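Local coordinates for Iron(III) ABC transporter, periplasmic iron-compound-binding protein (PDB 5GGY) that probably captures ferric siderophores such as desferal in the periplasm and delivers them to an ABC transporter for iron uptake, at residues 73-84 with 94-103. Numbering follows the deposited sequence.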
ATOM      1  N   ILE A  73       3.189  25.360 -24.424  1.00 22.99           N
ATOM      2  CA  ILE A  73       3.824  24.932 -23.182  1.00 24.89           C
ATOM      3  C   ILE A  73       4.770  26.014 -22.671  1.00 27.15           C
ATOM      4  O   ILE A  73       4.746  26.370 -21.492  1.00 28.51           O
ATOM      5  CB  ILE A  73       4.603  23.610 -23.365  1.00 24.74           C
ATOM      6  CG1 ILE A  73       3.656  22.482 -23.784  1.00 20.20           C
ATOM      7  CG2 ILE A  73       5.331  23.236 -22.084  1.00 16.81           C
ATOM      8  CD1 ILE A  73       4.354  21.168 -24.066  1.00 16.60           C
ATOM      9  N   ALA A  74       5.592  26.544 -23.571  1.00 22.98           N
ATOM     10  CA  ALA A  74       6.530  27.607 -23.227  1.00 22.27           C
ATOM     11  C   ALA A  74       5.799  28.881 -22.818  1.00 30.34           C
ATOM     12  O   ALA A  74       6.211  29.570 -21.885  1.00 36.51           O
ATOM     13  CB  ALA A  74       7.465  27.886 -24.396  1.00 19.81           C
ATOM     14  N   ALA A  75       4.706  29.181 -23.514  1.00 33.01           N
ATOM     15  CA  ALA A  75       3.908  30.372 -23.233  1.00 31.66           C
ATOM     16  C   ALA A  75       3.280  30.321 -21.845  1.00 33.25           C
ATOM     17  O   ALA A  75       2.982  31.358 -21.251  1.00 23.68           O
ATOM     18  CB  ALA A  75       2.826  30.543 -24.289  1.00 30.49           C
ATOM     19  N   LEU A  76       3.074  29.111 -21.332  1.00 27.74           N
ATOM     20  CA  LEU A  76       2.488  28.933 -20.009  1.00 31.58           C
ATOM     21  C   LEU A  76       3.517  29.163 -18.908  1.00 25.75           C
ATOM     22  O   LEU A  76       3.160  29.298 -17.737  1.00 34.68           O
ATOM     23  CB  LEU A  76       1.880  27.535 -19.872  1.00 20.17           C
ATOM     24  CG  LEU A  76       0.573  27.277 -20.624  1.00 20.50           C
ATOM     25  CD1 LEU A  76       0.123  25.834 -20.451  1.00 29.58           C
ATOM     26  CD2 LEU A  76      -0.505  28.234 -20.145  1.00 29.88           C
ATOM     27  N   LYS A  77       4.789  29.204 -19.299  1.00 23.03           N
ATOM     28  CA  LYS A  77       5.902  29.433 -18.378  1.00 22.88           C
ATOM     29  C   LYS A  77       5.889  28.509 -17.161  1.00 25.59           C
ATOM     30  O   LYS A  77       5.770  28.979 -16.028  1.00 27.47           O
ATOM     31  CB  LYS A  77       5.904  30.891 -17.913  1.00 29.74           C
ATOM     32  CG  LYS A  77       6.554  31.844 -18.898  1.00 37.24           C
ATOM     33  CD  LYS A  77       5.995  33.248 -18.763  1.00 44.15           C
ATOM     34  CE  LYS A  77       6.917  34.269 -19.406  1.00 49.21           C
ATOM     35  NZ  LYS A  77       7.471  33.781 -20.697  1.00 49.35           N
ATOM     36  N   PRO A  78       6.022  27.190 -17.384  1.00 27.81           N
ATOM     37  CA  PRO A  78       5.996  26.275 -16.241  1.00 29.62           C
ATOM     38  C   PRO A  78       7.303  26.299 -15.461  1.00 28.72           C
ATOM     39  O   PRO A  78       8.275  26.913 -15.898  1.00 34.16           O
ATOM     40  CB  PRO A  78       5.782  24.912 -16.898  1.00 20.21           C
ATOM     41  CG  PRO A  78       6.471  25.043 -18.215  1.00 21.80           C
ATOM     42  CD  PRO A  78       6.260  26.477 -18.653  1.00 28.95           C
ATOM     43  N   ASP A  79       7.311  25.634 -14.312  1.00 29.04           N
ATOM     44  CA  ASP A  79       8.522  25.472 -13.524  1.00 27.91           C
ATOM     45  C   ASP A  79       9.073  24.064 -13.734  1.00 23.64           C
ATOM     46  O   ASP A  79      10.286  23.850 -13.737  1.00 30.04           O
ATOM     47  CB  ASP A  79       8.240  25.727 -12.041  1.00 26.68           C
ATOM     48  CG  ASP A  79       7.672  27.111 -11.783  1.00 25.33           C
ATOM     49  OD1 ASP A  79       8.243  28.093 -12.296  1.00 25.76           O
ATOM     50  OD2 ASP A  79       6.649  27.213 -11.074  1.00 22.50           O
ATOM     51  N   VAL A  80       8.162  23.110 -13.906  1.00 24.40           N
ATOM     52  CA  VAL A  80       8.518  21.729 -14.205  1.00 25.98           C
ATOM     53  C   VAL A  80       7.590  21.160 -15.266  1.00 28.21           C
ATOM     54  O   VAL A  80       6.414  21.518 -15.340  1.00 21.05           O
ATOM     55  CB  VAL A  80       8.452  20.820 -12.954  1.00 29.12           C
ATOM     56  CG1 VAL A  80       9.747  20.900 -12.156  1.00 36.89           C
ATOM     57  CG2 VAL A  80       7.238  21.165 -12.097  1.00 22.18           C
ATOM     58  N   ILE A  81       8.135  20.279 -16.094  1.00 25.13           N
ATOM     59  CA  ILE A  81       7.347  19.551 -17.075  1.00 22.21           C
ATOM     60  C   ILE A  81       7.399  18.061 -16.759  1.00 29.42           C
ATOM     61  O   ILE A  81       8.478  17.479 -16.660  1.00 38.23           O
ATOM     62  CB  ILE A  81       7.848  19.793 -18.513  1.00 19.19           C
ATOM     63  CG1 ILE A  81       7.754  21.280 -18.871  1.00 20.99           C
ATOM     64  CG2 ILE A  81       7.050  18.951 -19.500  1.00 15.80           C
ATOM     65  CD1 ILE A  81       8.315  21.620 -20.238  1.00 19.47           C
ATOM     66  N   LEU A  82       6.234  17.446 -16.586  1.00 22.77           N
ATOM     67  CA  LEU A  82       6.178  16.027 -16.259  1.00 22.46           C
ATOM     68  C   LEU A  82       5.916  15.198 -17.512  1.00 21.12           C
ATOM     69  O   LEU A  82       4.903  15.378 -18.188  1.00 21.10           O
ATOM     70  CB  LEU A  82       5.103  15.758 -15.201  1.00 11.32           C
ATOM     71  CG  LEU A  82       5.146  16.641 -13.947  1.00 15.30           C
ATOM     72  CD1 LEU A  82       4.199  16.107 -12.887  1.00 11.63           C
ATOM     73  CD2 LEU A  82       6.556  16.774 -13.393  1.00 11.95           C
ATOM     74  N   ALA A  83       6.844  14.299 -17.823  1.00 25.89           N
ATOM     75  CA  ALA A  83       6.751  13.490 -19.032  1.00 27.93           C
ATOM     76  C   ALA A  83       6.781  11.993 -18.728  1.00 21.93           C
ATOM     77  O   ALA A  83       7.351  11.562 -17.728  1.00 24.57           O
ATOM     78  CB  ALA A  83       7.873  13.854 -19.991  1.00 14.66           C
ATOM     79  N   ALA A  84       6.162  11.206 -19.600  1.00 21.68           N
ATOM     80  CA  ALA A  84       6.136   9.756 -19.442  1.00 22.11           C
ATOM     81  C   ALA A  84       6.764   9.063 -20.643  1.00 24.91           C
ATOM     82  O   ALA A  84       7.426   9.702 -21.463  1.00 30.87           O
ATOM     83  CB  ALA A  84       4.709   9.265 -19.237  1.00 19.93           C
ATOM     84  N   LEU A  94      12.020  19.415 -24.494  1.00 28.20           N
ATOM     85  CA  LEU A  94      11.197  19.908 -23.395  1.00 23.05           C
ATOM     86  C   LEU A  94      12.058  20.521 -22.294  1.00 29.50           C
ATOM     87  O   LEU A  94      11.652  21.472 -21.630  1.00 31.05           O
ATOM     88  CB  LEU A  94      10.336  18.776 -22.828  1.00 26.51           C
ATOM     89  CG  LEU A  94       9.228  18.226 -23.730  1.00 24.08           C
ATOM     90  CD1 LEU A  94       8.910  16.783 -23.361  1.00 24.82           C
ATOM     91  CD2 LEU A  94       7.989  19.094 -23.631  1.00 22.35           C
ATOM     92  N   GLY A  95      13.256  19.975 -22.117  1.00 31.65           N
ATOM     93  CA  GLY A  95      14.194  20.475 -21.130  1.00 28.46           C
ATOM     94  C   GLY A  95      14.671  21.886 -21.421  1.00 30.70           C
ATOM     95  O   GLY A  95      15.081  22.610 -20.512  1.00 31.56           O
ATOM     96  N   ARG A  96      14.620  22.279 -22.691  1.00 30.33           N
ATOM     97  CA  ARG A  96      15.024  23.622 -23.096  1.00 29.00           C
ATOM     98  C   ARG A  96      14.014  24.662 -22.619  1.00 31.44           C
ATOM     99  O   ARG A  96      14.335  25.843 -22.493  1.00 33.35           O
ATOM    100  CB  ARG A  96      15.180  23.701 -24.615  1.00 21.09           C
ATOM    101  CG  ARG A  96      16.287  22.824 -25.178  1.00 21.50           C
ATOM    102  CD  ARG A  96      16.349  22.933 -26.693  1.00 22.29           C
ATOM    103  NE  ARG A  96      17.520  22.256 -27.244  1.00 44.47           N
ATOM    104  CZ  ARG A  96      18.689  22.848 -27.463  1.00 40.96           C
ATOM    105  NH1 ARG A  96      18.849  24.132 -27.176  1.00 44.42           N
ATOM    106  NH2 ARG A  96      19.701  22.156 -27.969  1.00 41.35           N
ATOM    107  N   ILE A  97      12.792  24.213 -22.357  1.00 34.77           N
ATOM    108  CA  ILE A  97      11.724  25.093 -21.899  1.00 29.59           C
ATOM    109  C   ILE A  97      11.716  25.192 -20.378  1.00 30.05           C
ATOM    110  O   ILE A  97      11.705  26.286 -19.814  1.00 34.38           O
ATOM    111  CB  ILE A  97      10.349  24.600 -22.382  1.00 20.98           C
ATOM    112  CG1 ILE A  97      10.335  24.470 -23.906  1.00 23.19           C
ATOM    113  CG2 ILE A  97       9.246  25.536 -21.907  1.00 21.25           C
ATOM    114  CD1 ILE A  97       9.028  23.952 -24.467  1.00 24.32           C
ATOM    115  N   ALA A  98      11.721  24.035 -19.725  1.00 27.20           N
ATOM    116  CA  ALA A  98      11.713  23.960 -18.271  1.00 21.91           C
ATOM    117  C   ALA A  98      12.265  22.606 -17.839  1.00 26.16           C
ATOM    118  O   ALA A  98      12.285  21.668 -18.637  1.00 19.50           O
ATOM    119  CB  ALA A  98      10.298  24.175 -17.732  1.00 20.02           C
ATOM    120  N   PRO A  99      12.740  22.501 -16.584  1.00 26.52           N
ATOM    121  CA  PRO A  99      13.204  21.211 -16.061  1.00 24.28           C
ATOM    122  C   PRO A  99      12.165  20.107 -16.234  1.00 23.17           C
ATOM    123  O   PRO A  99      10.977  20.345 -16.017  1.00 17.16           O
ATOM    124  CB  PRO A  99      13.449  21.508 -14.581  1.00 25.31           C
ATOM    125  CG  PRO A  99      13.847  22.940 -14.572  1.00 24.99           C
ATOM    126  CD  PRO A  99      13.010  23.599 -15.637  1.00 21.01           C
ATOM    127  N   VAL A 100      12.610  18.922 -16.635  1.00 21.05           N
ATOM    128  CA  VAL A 100      11.697  17.824 -16.933  1.00 24.60           C
ATOM    129  C   VAL A 100      11.830  16.666 -15.952  1.00 18.67           C
ATOM    130  O   VAL A 100      12.926  16.149 -15.727  1.00 16.05           O
ATOM    131  CB  VAL A 100      11.922  17.280 -18.362  1.00 23.45           C
ATOM    132  CG1 VAL A 100      10.984  16.113 -18.640  1.00 15.28           C
ATOM    133  CG2 VAL A 100      11.724  18.380 -19.387  1.00 16.03           C
ATOM    134  N   VAL A 101      10.704  16.260 -15.374  1.00 17.80           N
ATOM    135  CA  VAL A 101      10.665  15.076 -14.531  1.00 25.27           C
ATOM    136  C   VAL A 101      10.092  13.910 -15.331  1.00 22.22           C
ATOM    137  O   VAL A 101       8.913  13.906 -15.683  1.00 20.77           O
ATOM    138  CB  VAL A 101       9.831  15.309 -13.262  1.00 22.06           C
ATOM    139  CG1 VAL A 101       9.943  14.115 -12.332  1.00 14.67           C
ATOM    140  CG2 VAL A 101      10.282  16.582 -12.560  1.00 15.07           C
ATOM    141  N   TYR A 102      10.939  12.929 -15.623  1.00 21.21           N
ATOM    142  CA  TYR A 102      10.567  11.820 -16.491  1.00 20.49           C
ATOM    143  C   TYR A 102      10.250  10.561 -15.690  1.00 24.78           C
ATOM    144  O   TYR A 102      11.148   9.900 -15.170  1.00 29.74           O
ATOM    145  CB  TYR A 102      11.690  11.554 -17.498  1.00 16.95           C
ATOM    146  CG  TYR A 102      11.491  10.343 -18.385  1.00 17.14           C
ATOM    147  CD1 TYR A 102      12.369   9.269 -18.326  1.00 21.81           C
ATOM    148  CD2 TYR A 102      10.436  10.277 -19.288  1.00 32.28           C
ATOM    149  CE1 TYR A 102      12.200   8.162 -19.138  1.00 28.65           C
ATOM    150  CE2 TYR A 102      10.259   9.177 -20.099  1.00 30.44           C
ATOM    151  CZ  TYR A 102      11.142   8.123 -20.021  1.00 29.81           C
ATOM    152  OH  TYR A 102      10.965   7.026 -20.831  1.00 33.16           O
ATOM    153  N   LEU A 103       8.962  10.242 -15.596  1.00 18.45           N
ATOM    154  CA  LEU A 103       8.510   9.065 -14.859  1.00 23.44           C
ATOM    155  C   LEU A 103       7.792   8.087 -15.781  1.00 19.97           C
ATOM    156  O   LEU A 103       6.570   8.141 -15.920  1.00 24.91           O
ATOM    157  CB  LEU A 103       7.580   9.460 -13.708  1.00 21.07           C
ATOM    158  CG  LEU A 103       7.937  10.694 -12.878  1.00 16.58           C
ATOM    159  CD1 LEU A 103       7.205  11.926 -13.401  1.00 17.01           C
ATOM    160  CD2 LEU A 103       7.628  10.466 -11.407  1.00 15.26           C
TER
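Ile81 sets CG1 anti to its own carbonyl carbon (chi1 -61°) and extends the chain from there (chi2 176°), which carries CD1 to helix 91-95, 3.6 Å from Leu94 O. A long branched chain suits this place because it bridges strand and helix: CG1 lies 4.0 Å from Ala98 CB, whose small methyl is consistent with the close approach of the turn before strand 100-102. Ile97, with CG2 anti to its backbone N, lays that methyl on Ala74 of helix 70-75, 3.7 Å from Ala74 CA. On the other side of the sheet Leu82 and Val101 point the same way, with Leu82 CD2 3.6 Å from Val101 CB; buried Leu82 suits the apolar layer it forms with Leu26 and Leu123, and beta-branched Val101 suits a strand. Four backbone hydrogen bonds zip the strands. Pro99 suits the start of this ladder: Pro99 O takes the first, from Ile81 N at 2.8 Å, while its ring, lacking an N-H, sets CD 3.3 Å from Asp79 O. Val101 N to Ile81 O, Ala83 N to Val101 O and Leu103 N to Ala83 O follow. Tyr102 turns its ring edge to Ala84 O, 3.2 Å from CE2. Strand 80-83, helix 91-95 and strand 100-102 thus form a beta-alpha-beta crossover in the parallel sheet of a periplasmic binding protein lobe.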